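Local coordinates for B12-binding domain-containing protein (Kitasatospora setae, PDB 6WTE) that binds cobalamin and a [4Fe-4S] cluster and is a radical SAM methyltransferase that probably transfers methyl groups without radical chemistry, at residues A[434-448]-A[462-476]. Numbering follows the deposited sequence.
Sequences PGLQSNTADGPIVLK and QFMFDEHGNFRLVCY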
ATOM      1  N   PRO A 434     -20.568 -10.873 -14.531  1.00 16.20           N
ATOM      2  CA  PRO A 434     -19.576 -11.891 -14.894  1.00 15.61           C
ATOM      3  C   PRO A 434     -18.228 -11.607 -14.252  1.00 14.52           C
ATOM      4  O   PRO A 434     -17.799 -10.458 -14.137  1.00 14.01           O
ATOM      5  CB  PRO A 434     -19.499 -11.789 -16.422  1.00 15.07           C
ATOM      6  CG  PRO A 434     -20.827 -11.232 -16.832  1.00 15.82           C
ATOM      7  CD  PRO A 434     -21.234 -10.297 -15.715  1.00 15.01           C
ATOM      8  N   GLY A 435     -17.563 -12.670 -13.828  1.00 15.08           N
ATOM      9  CA  GLY A 435     -16.230 -12.556 -13.286  1.00 13.98           C
ATOM     10  C   GLY A 435     -16.164 -12.228 -11.812  1.00 14.40           C
ATOM     11  O   GLY A 435     -15.083 -12.340 -11.226  1.00 13.40           O
ATOM     12  N   LEU A 436     -17.279 -11.821 -11.206  1.00 14.11           N
ATOM     13  CA  LEU A 436     -17.332 -11.567  -9.772  1.00 15.35           C
ATOM     14  C   LEU A 436     -17.192 -12.877  -9.005  1.00 16.19           C
ATOM     15  O   LEU A 436     -17.822 -13.881  -9.349  1.00 21.15           O
ATOM     16  CB  LEU A 436     -18.659 -10.892  -9.432  1.00 15.89           C
ATOM     17  CG  LEU A 436     -18.808  -9.927  -8.271  1.00 25.20           C
ATOM     18  CD1 LEU A 436     -17.740  -8.867  -8.362  1.00 20.79           C
ATOM     19  CD2 LEU A 436     -20.175  -9.302  -8.374  1.00 19.01           C
ATOM     20  N   GLN A 437     -16.389 -12.862  -7.944  1.00 13.68           N
ATOM     21  CA  GLN A 437     -16.091 -14.089  -7.219  1.00 16.82           C
ATOM     22  C   GLN A 437     -15.756 -13.763  -5.770  1.00 15.16           C
ATOM     23  O   GLN A 437     -15.162 -12.725  -5.472  1.00 14.21           O
ATOM     24  CB  GLN A 437     -14.917 -14.840  -7.868  1.00 19.23           C
ATOM     25  CG  GLN A 437     -14.707 -16.286  -7.403  1.00 26.57           C
ATOM     26  CD  GLN A 437     -13.879 -16.412  -6.121  1.00 18.35           C
ATOM     27  OE1 GLN A 437     -13.197 -15.477  -5.706  1.00 15.60           O
ATOM     28  NE2 GLN A 437     -13.938 -17.582  -5.498  1.00 20.61           N
ATOM     29  N   SER A 438     -16.128 -14.677  -4.878  1.00 15.82           N
ATOM     30  CA  SER A 438     -15.645 -14.646  -3.504  1.00 15.57           C
ATOM     31  C   SER A 438     -15.641 -16.064  -2.963  1.00 17.35           C
ATOM     32  O   SER A 438     -16.589 -16.822  -3.194  1.00 19.06           O
ATOM     33  CB  SER A 438     -16.502 -13.757  -2.598  1.00 17.46           C
ATOM     34  OG  SER A 438     -15.964 -13.753  -1.285  1.00 17.05           O
ATOM     35  N   ASN A 439     -14.574 -16.414  -2.236  1.00 16.09           N
ATOM     36  CA  ASN A 439     -14.438 -17.773  -1.723  1.00 18.02           C
ATOM     37  C   ASN A 439     -15.520 -18.138  -0.721  1.00 18.55           C
ATOM     38  O   ASN A 439     -15.796 -19.327  -0.537  1.00 19.44           O
ATOM     39  CB  ASN A 439     -13.078 -17.963  -1.056  1.00 18.94           C
ATOM     40  CG  ASN A 439     -11.933 -17.904  -2.039  1.00 21.68           C
ATOM     41  OD1 ASN A 439     -12.134 -17.956  -3.253  1.00 20.75           O
ATOM     42  ND2 ASN A 439     -10.721 -17.810  -1.519  1.00 19.03           N
ATOM     43  N   THR A 440     -16.116 -17.153  -0.050  1.00 18.37           N
ATOM     44  CA  THR A 440     -17.119 -17.396   0.980  1.00 18.68           C
ATOM     45  C   THR A 440     -18.517 -16.964   0.549  1.00 22.90           C
ATOM     46  O   THR A 440     -19.403 -16.804   1.395  1.00 24.13           O
ATOM     47  CB  THR A 440     -16.717 -16.688   2.273  1.00 19.75           C
ATOM     48  OG1 THR A 440     -16.544 -15.293   2.009  1.00 20.70           O
ATOM     49  CG2 THR A 440     -15.406 -17.253   2.797  1.00 19.51           C
ATOM     50  N   ALA A 441     -18.732 -16.763  -0.748  1.00 18.89           N
ATOM     51  CA  ALA A 441     -20.027 -16.295  -1.227  1.00 25.01           C
ATOM     52  C   ALA A 441     -21.079 -17.389  -1.108  1.00 28.38           C
ATOM     53  O   ALA A 441     -20.861 -18.529  -1.527  1.00 21.19           O
ATOM     54  CB  ALA A 441     -19.919 -15.826  -2.676  1.00 21.00           C
ATOM     55  N   ASP A 442     -22.228 -17.037  -0.536  1.00 31.85           N
ATOM     56  CA  ASP A 442     -23.378 -17.933  -0.499  1.00 38.03           C
ATOM     57  C   ASP A 442     -24.350 -17.459  -1.574  1.00 42.17           C
ATOM     58  O   ASP A 442     -25.290 -16.705  -1.322  1.00 52.22           O
ATOM     59  CB  ASP A 442     -24.012 -17.944   0.888  1.00 37.67           C
ATOM     60  CG  ASP A 442     -25.004 -19.077   1.067  1.00 50.79           C
ATOM     61  OD1 ASP A 442     -25.152 -19.896   0.133  1.00 54.79           O
ATOM     62  OD2 ASP A 442     -25.637 -19.149   2.142  1.00 56.54           O
ATOM     63  N   GLY A 443     -24.101 -17.911  -2.801  1.00 38.50           N
ATOM     64  CA  GLY A 443     -24.903 -17.533  -3.940  1.00 39.81           C
ATOM     65  C   GLY A 443     -24.332 -16.351  -4.698  1.00 38.00           C
ATOM     66  O   GLY A 443     -23.228 -15.871  -4.415  1.00 35.94           O
ATOM     67  N   PRO A 444     -25.090 -15.851  -5.675  1.00 38.77           N
ATOM     68  CA  PRO A 444     -24.581 -14.770  -6.529  1.00 33.31           C
ATOM     69  C   PRO A 444     -24.323 -13.494  -5.743  1.00 27.27           C
ATOM     70  O   PRO A 444     -25.098 -13.110  -4.863  1.00 32.53           O
ATOM     71  CB  PRO A 444     -25.701 -14.575  -7.560  1.00 35.39           C
ATOM     72  CG  PRO A 444     -26.479 -15.859  -7.533  1.00 39.66           C
ATOM     73  CD  PRO A 444     -26.414 -16.324  -6.111  1.00 39.99           C
ATOM     74  N   ILE A 445     -23.222 -12.833  -6.080  1.00 25.63           N
ATOM     75  CA  ILE A 445     -22.836 -11.578  -5.448  1.00 22.89           C
ATOM     76  C   ILE A 445     -23.544 -10.448  -6.187  1.00 19.65           C
ATOM     77  O   ILE A 445     -23.259 -10.190  -7.358  1.00 20.79           O
ATOM     78  CB  ILE A 445     -21.318 -11.391  -5.468  1.00 19.52           C
ATOM     79  CG1 ILE A 445     -20.635 -12.553  -4.740  1.00 22.63           C
ATOM     80  CG2 ILE A 445     -20.938 -10.066  -4.827  1.00 21.09           C
ATOM     81  CD1 ILE A 445     -19.120 -12.570  -4.891  1.00 20.89           C
ATOM     82  N   VAL A 446     -24.454  -9.763  -5.503  1.00 16.24           N
ATOM     83  CA  VAL A 446     -25.231  -8.681  -6.092  1.00 18.18           C
ATOM     84  C   VAL A 446     -24.778  -7.386  -5.433  1.00 18.93           C
ATOM     85  O   VAL A 446     -25.187  -7.070  -4.308  1.00 18.21           O
ATOM     86  CB  VAL A 446     -26.738  -8.897  -5.920  1.00 15.45           C
ATOM     87  CG1 VAL A 446     -27.497  -7.711  -6.479  1.00 16.85           C
ATOM     88  CG2 VAL A 446     -27.173 -10.182  -6.613  1.00 20.22           C
ATOM     89  N   LEU A 447     -23.967  -6.611  -6.146  1.00 15.22           N
ATOM     90  CA  LEU A 447     -23.475  -5.338  -5.647  1.00 16.07           C
ATOM     91  C   LEU A 447     -24.452  -4.217  -5.978  1.00 16.65           C
ATOM     92  O   LEU A 447     -25.290  -4.333  -6.876  1.00 16.63           O
ATOM     93  CB  LEU A 447     -22.107  -5.011  -6.242  1.00 18.52           C
ATOM     94  CG  LEU A 447     -20.997  -6.030  -6.007  1.00 16.29           C
ATOM     95  CD1 LEU A 447     -19.718  -5.576  -6.705  1.00 17.19           C
ATOM     96  CD2 LEU A 447     -20.779  -6.215  -4.514  1.00 21.17           C
ATOM     97  N   LYS A 448     -24.315  -3.112  -5.245  1.00 15.28           N
ATOM     98  CA  LYS A 448     -25.124  -1.925  -5.435  1.00 15.20           C
ATOM     99  C   LYS A 448     -24.224  -0.746  -5.777  1.00 14.59           C
ATOM    100  O   LYS A 448     -23.236  -0.503  -5.070  1.00 13.60           O
ATOM    101  CB  LYS A 448     -25.946  -1.606  -4.161  1.00 14.83           C
ATOM    102  CG  LYS A 448     -26.913  -2.719  -3.765  1.00 18.08           C
ATOM    103  CD  LYS A 448     -27.505  -2.527  -2.369  1.00 25.08           C
ATOM    104  CE  LYS A 448     -28.409  -1.315  -2.294  1.00 20.63           C
ATOM    105  NZ  LYS A 448     -29.209  -1.308  -1.021  1.00 20.57           N
ATOM    106  N   GLN A 462     -19.850  -3.631   1.241  1.00 12.83           N
ATOM    107  CA  GLN A 462     -20.290  -4.759   0.424  1.00 13.47           C
ATOM    108  C   GLN A 462     -19.134  -5.420  -0.314  1.00 13.50           C
ATOM    109  O   GLN A 462     -19.258  -6.573  -0.741  1.00 12.97           O
ATOM    110  CB  GLN A 462     -21.352  -4.306  -0.585  1.00 13.21           C
ATOM    111  CG  GLN A 462     -20.829  -3.277  -1.566  1.00 12.71           C
ATOM    112  CD  GLN A 462     -21.866  -2.801  -2.570  1.00 13.68           C
ATOM    113  OE1 GLN A 462     -22.831  -3.497  -2.871  1.00 16.05           O
ATOM    114  NE2 GLN A 462     -21.652  -1.603  -3.106  1.00 13.64           N
ATOM    115  N   PHE A 463     -18.020  -4.723  -0.484  1.00 12.27           N
ATOM    116  CA  PHE A 463     -16.883  -5.338  -1.149  1.00 12.90           C
ATOM    117  C   PHE A 463     -16.087  -6.257  -0.232  1.00 14.88           C
ATOM    118  O   PHE A 463     -15.205  -6.976  -0.714  1.00 13.36           O
ATOM    119  CB  PHE A 463     -15.985  -4.251  -1.735  1.00 14.96           C
ATOM    120  CG  PHE A 463     -16.608  -3.525  -2.891  1.00 13.00           C
ATOM    121  CD1 PHE A 463     -17.489  -2.478  -2.674  1.00 13.06           C
ATOM    122  CD2 PHE A 463     -16.330  -3.908  -4.203  1.00 11.94           C
ATOM    123  CE1 PHE A 463     -18.076  -1.815  -3.724  1.00 11.10           C
ATOM    124  CE2 PHE A 463     -16.920  -3.246  -5.278  1.00 14.36           C
ATOM    125  CZ  PHE A 463     -17.790  -2.196  -5.041  1.00 12.84           C
ATOM    126  N   MET A 464     -16.383  -6.260   1.069  1.00 15.15           N
ATOM    127  CA  MET A 464     -15.682  -7.096   2.033  0.50 14.56           C
ATOM    128  C   MET A 464     -16.599  -7.963   2.887  1.00 15.00           C
ATOM    129  O   MET A 464     -16.137  -8.988   3.408  1.00 14.28           O
ATOM    130  CB  MET A 464     -14.825  -6.218   2.958  0.50 14.88           C
ATOM    131  CG  MET A 464     -13.884  -6.969   3.875  0.50 15.14           C
ATOM    132  SD  MET A 464     -12.641  -5.868   4.560  0.50 21.70           S
ATOM    133  CE  MET A 464     -11.696  -5.464   3.097  0.50 16.21           C
ATOM    134  N   PHE A 465     -17.867  -7.594   3.052  1.00 14.51           N
ATOM    135  CA  PHE A 465     -18.792  -8.301   3.922  1.00 14.43           C
ATOM    136  C   PHE A 465     -20.081  -8.604   3.174  1.00 14.84           C
ATOM    137  O   PHE A 465     -20.524  -7.817   2.336  1.00 16.57           O
ATOM    138  CB  PHE A 465     -19.143  -7.476   5.167  1.00 13.25           C
ATOM    139  CG  PHE A 465     -17.955  -7.060   5.984  1.00 13.89           C
ATOM    140  CD1 PHE A 465     -17.465  -7.887   6.982  1.00 17.24           C
ATOM    141  CD2 PHE A 465     -17.352  -5.829   5.783  1.00 15.51           C
ATOM    142  CE1 PHE A 465     -16.380  -7.507   7.746  1.00 15.12           C
ATOM    143  CE2 PHE A 465     -16.262  -5.439   6.547  1.00 16.87           C
ATOM    144  CZ  PHE A 465     -15.777  -6.279   7.533  1.00 14.31           C
ATOM    145  N   ASP A 466     -20.698  -9.737   3.497  1.00 16.07           N
ATOM    146  CA  ASP A 466     -22.003 -10.017   2.924  1.00 17.87           C
ATOM    147  C   ASP A 466     -23.097  -9.366   3.773  1.00 20.76           C
ATOM    148  O   ASP A 466     -22.829  -8.637   4.732  1.00 16.83           O
ATOM    149  CB  ASP A 466     -22.217 -11.526   2.747  1.00 19.75           C
ATOM    150  CG  ASP A 466     -22.329 -12.292   4.064  1.00 25.39           C
ATOM    151  OD1 ASP A 466     -22.436 -11.689   5.153  1.00 23.87           O
ATOM    152  OD2 ASP A 466     -22.316 -13.540   3.994  1.00 25.60           O
ATOM    153  N   GLU A 467     -24.352  -9.633   3.402  1.00 19.56           N
ATOM    154  CA  GLU A 467     -25.488  -8.988   4.052  1.00 25.69           C
ATOM    155  C   GLU A 467     -25.598  -9.370   5.523  1.00 24.86           C
ATOM    156  O   GLU A 467     -26.158  -8.609   6.320  1.00 29.70           O
ATOM    157  CB  GLU A 467     -26.779  -9.346   3.311  1.00 25.80           C
ATOM    158  CG  GLU A 467     -26.856  -8.846   1.866  1.00 33.66           C
ATOM    159  CD  GLU A 467     -26.087  -9.713   0.872  1.00 40.73           C
ATOM    160  OE1 GLU A 467     -25.332 -10.616   1.301  1.00 30.39           O
ATOM    161  OE2 GLU A 467     -26.254  -9.499  -0.351  1.00 41.12           O
ATOM    162  N   HIS A 468     -25.073 -10.529   5.904  1.00 21.46           N
ATOM    163  CA  HIS A 468     -25.137 -10.989   7.284  1.00 25.50           C
ATOM    164  C   HIS A 468     -23.940 -10.541   8.113  1.00 23.58           C
ATOM    165  O   HIS A 468     -23.864 -10.880   9.297  1.00 25.74           O
ATOM    166  CB  HIS A 468     -25.250 -12.515   7.326  1.00 29.25           C
ATOM    167  CG  HIS A 468     -26.441 -13.050   6.591  1.00 33.93           C
ATOM    168  ND1 HIS A 468     -26.331 -13.783   5.430  1.00 34.83           N
ATOM    169  CD2 HIS A 468     -27.766 -12.947   6.848  1.00 32.30           C
ATOM    170  CE1 HIS A 468     -27.537 -14.116   5.006  1.00 37.75           C
ATOM    171  NE2 HIS A 468     -28.426 -13.623   5.849  1.00 41.35           N
ATOM    172  N   GLY A 469     -23.013  -9.789   7.529  1.00 21.32           N
ATOM    173  CA  GLY A 469     -21.831  -9.358   8.237  1.00 21.65           C
ATOM    174  C   GLY A 469     -20.663 -10.319   8.181  1.00 23.15           C
ATOM    175  O   GLY A 469     -19.628 -10.046   8.799  1.00 22.41           O
ATOM    176  N   ASN A 470     -20.789 -11.430   7.464  1.00 20.85           N
ATOM    177  CA  ASN A 470     -19.686 -12.367   7.334  1.00 21.17           C
ATOM    178  C   ASN A 470     -18.676 -11.853   6.317  1.00 18.41           C
ATOM    179  O   ASN A 470     -19.027 -11.134   5.379  1.00 17.57           O
ATOM    180  CB  ASN A 470     -20.197 -13.740   6.899  1.00 21.47           C
ATOM    181  CG  ASN A 470     -21.242 -14.297   7.845  1.00 28.89           C
ATOM    182  OD1 ASN A 470     -22.409 -14.443   7.483  1.00 35.46           O
ATOM    183  ND2 ASN A 470     -20.828 -14.611   9.063  1.00 30.10           N
ATOM    184  N   PHE A 471     -17.409 -12.224   6.511  1.00 17.39           N
ATOM    185  CA  PHE A 471     -16.386 -11.866   5.538  1.00 14.32           C
ATOM    186  C   PHE A 471     -16.715 -12.469   4.183  1.00 17.95           C
ATOM    187  O   PHE A 471     -16.979 -13.668   4.065  1.00 18.02           O
ATOM    188  CB  PHE A 471     -15.011 -12.342   5.998  1.00 14.65           C
ATOM    189  CG  PHE A 471     -14.334 -11.394   6.940  1.00 17.67           C
ATOM    190  CD1 PHE A 471     -14.163 -10.061   6.597  1.00 16.22           C
ATOM    191  CD2 PHE A 471     -13.880 -11.834   8.169  1.00 20.08           C
ATOM    192  CE1 PHE A 471     -13.532  -9.187   7.465  1.00 15.57           C
ATOM    193  CE2 PHE A 471     -13.259 -10.964   9.043  1.00 17.11           C
ATOM    194  CZ  PHE A 471     -13.087  -9.642   8.690  1.00 17.45           C
ATOM    195  N   ARG A 472     -16.699 -11.620   3.159  1.00 14.08           N
ATOM    196  CA  ARG A 472     -17.007 -12.016   1.787  1.00 14.26           C
ATOM    197  C   ARG A 472     -16.247 -11.030   0.901  1.00 14.08           C
ATOM    198  O   ARG A 472     -16.805 -10.073   0.356  1.00 16.09           O
ATOM    199  CB  ARG A 472     -18.513 -12.010   1.524  1.00 16.95           C
ATOM    200  CG  ARG A 472     -18.940 -12.850   0.336  1.00 24.38           C
ATOM    201  CD  ARG A 472     -19.087 -12.018  -0.923  1.00 21.82           C
ATOM    202  NE  ARG A 472     -20.313 -11.226  -0.935  1.00 25.05           N
ATOM    203  CZ  ARG A 472     -20.362  -9.927  -0.662  1.00 18.25           C
ATOM    204  NH1 ARG A 472     -19.259  -9.279  -0.347  1.00 18.97           N
ATOM    205  NH2 ARG A 472     -21.516  -9.278  -0.708  1.00 22.77           N
ATOM    206  N   LEU A 473     -14.938 -11.257   0.796  1.00 13.85           N
ATOM    207  CA  LEU A 473     -14.045 -10.367   0.063  1.00 12.09           C
ATOM    208  C   LEU A 473     -14.243 -10.584  -1.429  1.00 13.20           C
ATOM    209  O   LEU A 473     -14.036 -11.696  -1.928  1.00 14.14           O
ATOM    210  CB  LEU A 473     -12.593 -10.616   0.457  1.00 11.93           C
ATOM    211  CG  LEU A 473     -12.078  -9.942   1.732  1.00 12.17           C
ATOM    212  CD1 LEU A 473     -12.864 -10.379   2.963  1.00 12.95           C
ATOM    213  CD2 LEU A 473     -10.595 -10.249   1.904  1.00 14.05           C
ATOM    214  N   VAL A 474     -14.636  -9.524  -2.136  1.00 11.95           N
ATOM    215  CA  VAL A 474     -15.069  -9.610  -3.528  1.00 12.94           C
ATOM    216  C   VAL A 474     -13.874  -9.460  -4.460  1.00 13.30           C
ATOM    217  O   VAL A 474     -12.976  -8.645  -4.208  1.00 12.23           O
ATOM    218  CB  VAL A 474     -16.136  -8.540  -3.810  1.00 14.18           C
ATOM    219  CG1 VAL A 474     -16.512  -8.536  -5.258  1.00 17.90           C
ATOM    220  CG2 VAL A 474     -17.369  -8.801  -2.953  1.00 17.37           C
ATOM    221  N   CYS A 475     -13.871 -10.241  -5.551  1.00 12.10           N
ATOM    222  CA  CYS A 475     -12.795 -10.253  -6.535  1.00 12.41           C
ATOM    223  C   CYS A 475     -13.367 -10.270  -7.943  1.00 12.16           C
ATOM    224  O   CYS A 475     -14.531 -10.616  -8.160  1.00 12.49           O
ATOM    225  CB  CYS A 475     -11.890 -11.478  -6.378  1.00 12.51           C
ATOM    226  SG  CYS A 475     -11.116 -11.581  -4.756  1.00 19.26           S
ATOM    227  N   TYR A 476     -12.516  -9.906  -8.899  1.00 11.99           N
ATOM    228  CA  TYR A 476     -12.772 -10.113 -10.316  1.00 12.37           C
ATOM    229  C   TYR A 476     -11.690 -11.017 -10.885  1.00 12.61           C
ATOM    230  O   TYR A 476     -10.507 -10.864 -10.563  1.00 12.06           O
ATOM    231  CB  TYR A 476     -12.788  -8.800 -11.108  1.00 11.97           C
ATOM    232  CG  TYR A 476     -13.042  -9.031 -12.585  1.00 14.25           C
ATOM    233  CD1 TYR A 476     -14.334  -9.109 -13.081  1.00 12.58           C
ATOM    234  CD2 TYR A 476     -11.986  -9.194 -13.479  1.00 13.90           C
ATOM    235  CE1 TYR A 476     -14.580  -9.333 -14.417  1.00 13.17           C
ATOM    236  CE2 TYR A 476     -12.217  -9.421 -14.821  1.00 12.50           C
ATOM    237  CZ  TYR A 476     -13.519  -9.487 -15.289  1.00 12.84           C
ATOM    238  OH  TYR A 476     -13.751  -9.716 -16.622  1.00 13.74           O
TER
HETATM  239  O   HOH W   1     -13.821 -14.006   1.091  1.00 17.41           O
HETATM  240  O   HOH W   2     -22.149 -15.003   1.521  1.00 32.22           O
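Gln437 and Cys475 form an antiparallel hydrogen-bonded pair, with Gln437 N to Cys475 O at 2.9 Å and Cys475 N to Gln437 O at 2.8 Å, and Leu436 faces Tyr476 in the non-hydrogen-bonded pair beside it. Past this short ladder, side-chain hydroxyls take over. Ser438 OG donates to Leu473 O (2.9 Å) from above the carbonyl plane. Thr440 OG1 donates to Phe471 O at 2.7 Å. Its chi1 of 57° sets OG1 between the backbone N and the carbonyl carbon, turned to segment 462-476. A water links the same hydroxyl to Leu473 N.

The Arg472 chain bends about its CB-CG and CG-CD bonds and runs past Ser438, with Arg472 CD 3.5 Å from Ser438 CB. Ile445 CG2 lies over one face of its guanidinium, and Asp466 CA lies over the opposite face. NH1 donates to Gln462 O, which ties Arg472 back to the start of 462-476. Leu436 CD1 presses on Val474 CG1 at 3.4 Å, a tight contact.

At the other end, the Gln462 amide bonds to both backbone polar groups of Lys448. Gln462 OE1 accepts from Lys448 N (2.8 Å), while Gln462 NE2 donates to Lys448 O (2.8 Å) almost straight, at 173°, in the carbonyl plane and on a lone pair. NE2 also bonds to Tyr459 O. An alanine here removes both amide bonds and would probably leave the Lys448 backbone less firmly tied to 462-476, with Tyr459 O also losing a donor. Leu447 packs beside the amide and sets CD1 against Phe463 CE2.

Tyr476 and Val474 also bond by their backbones to Leu411 and Leu413, and Leu436 and Tyr476 pack on helix 418-427. The pairing is a two-strand antiparallel extension at the edge of the parallel sheet of the radical SAM core, joined through strand 404-412.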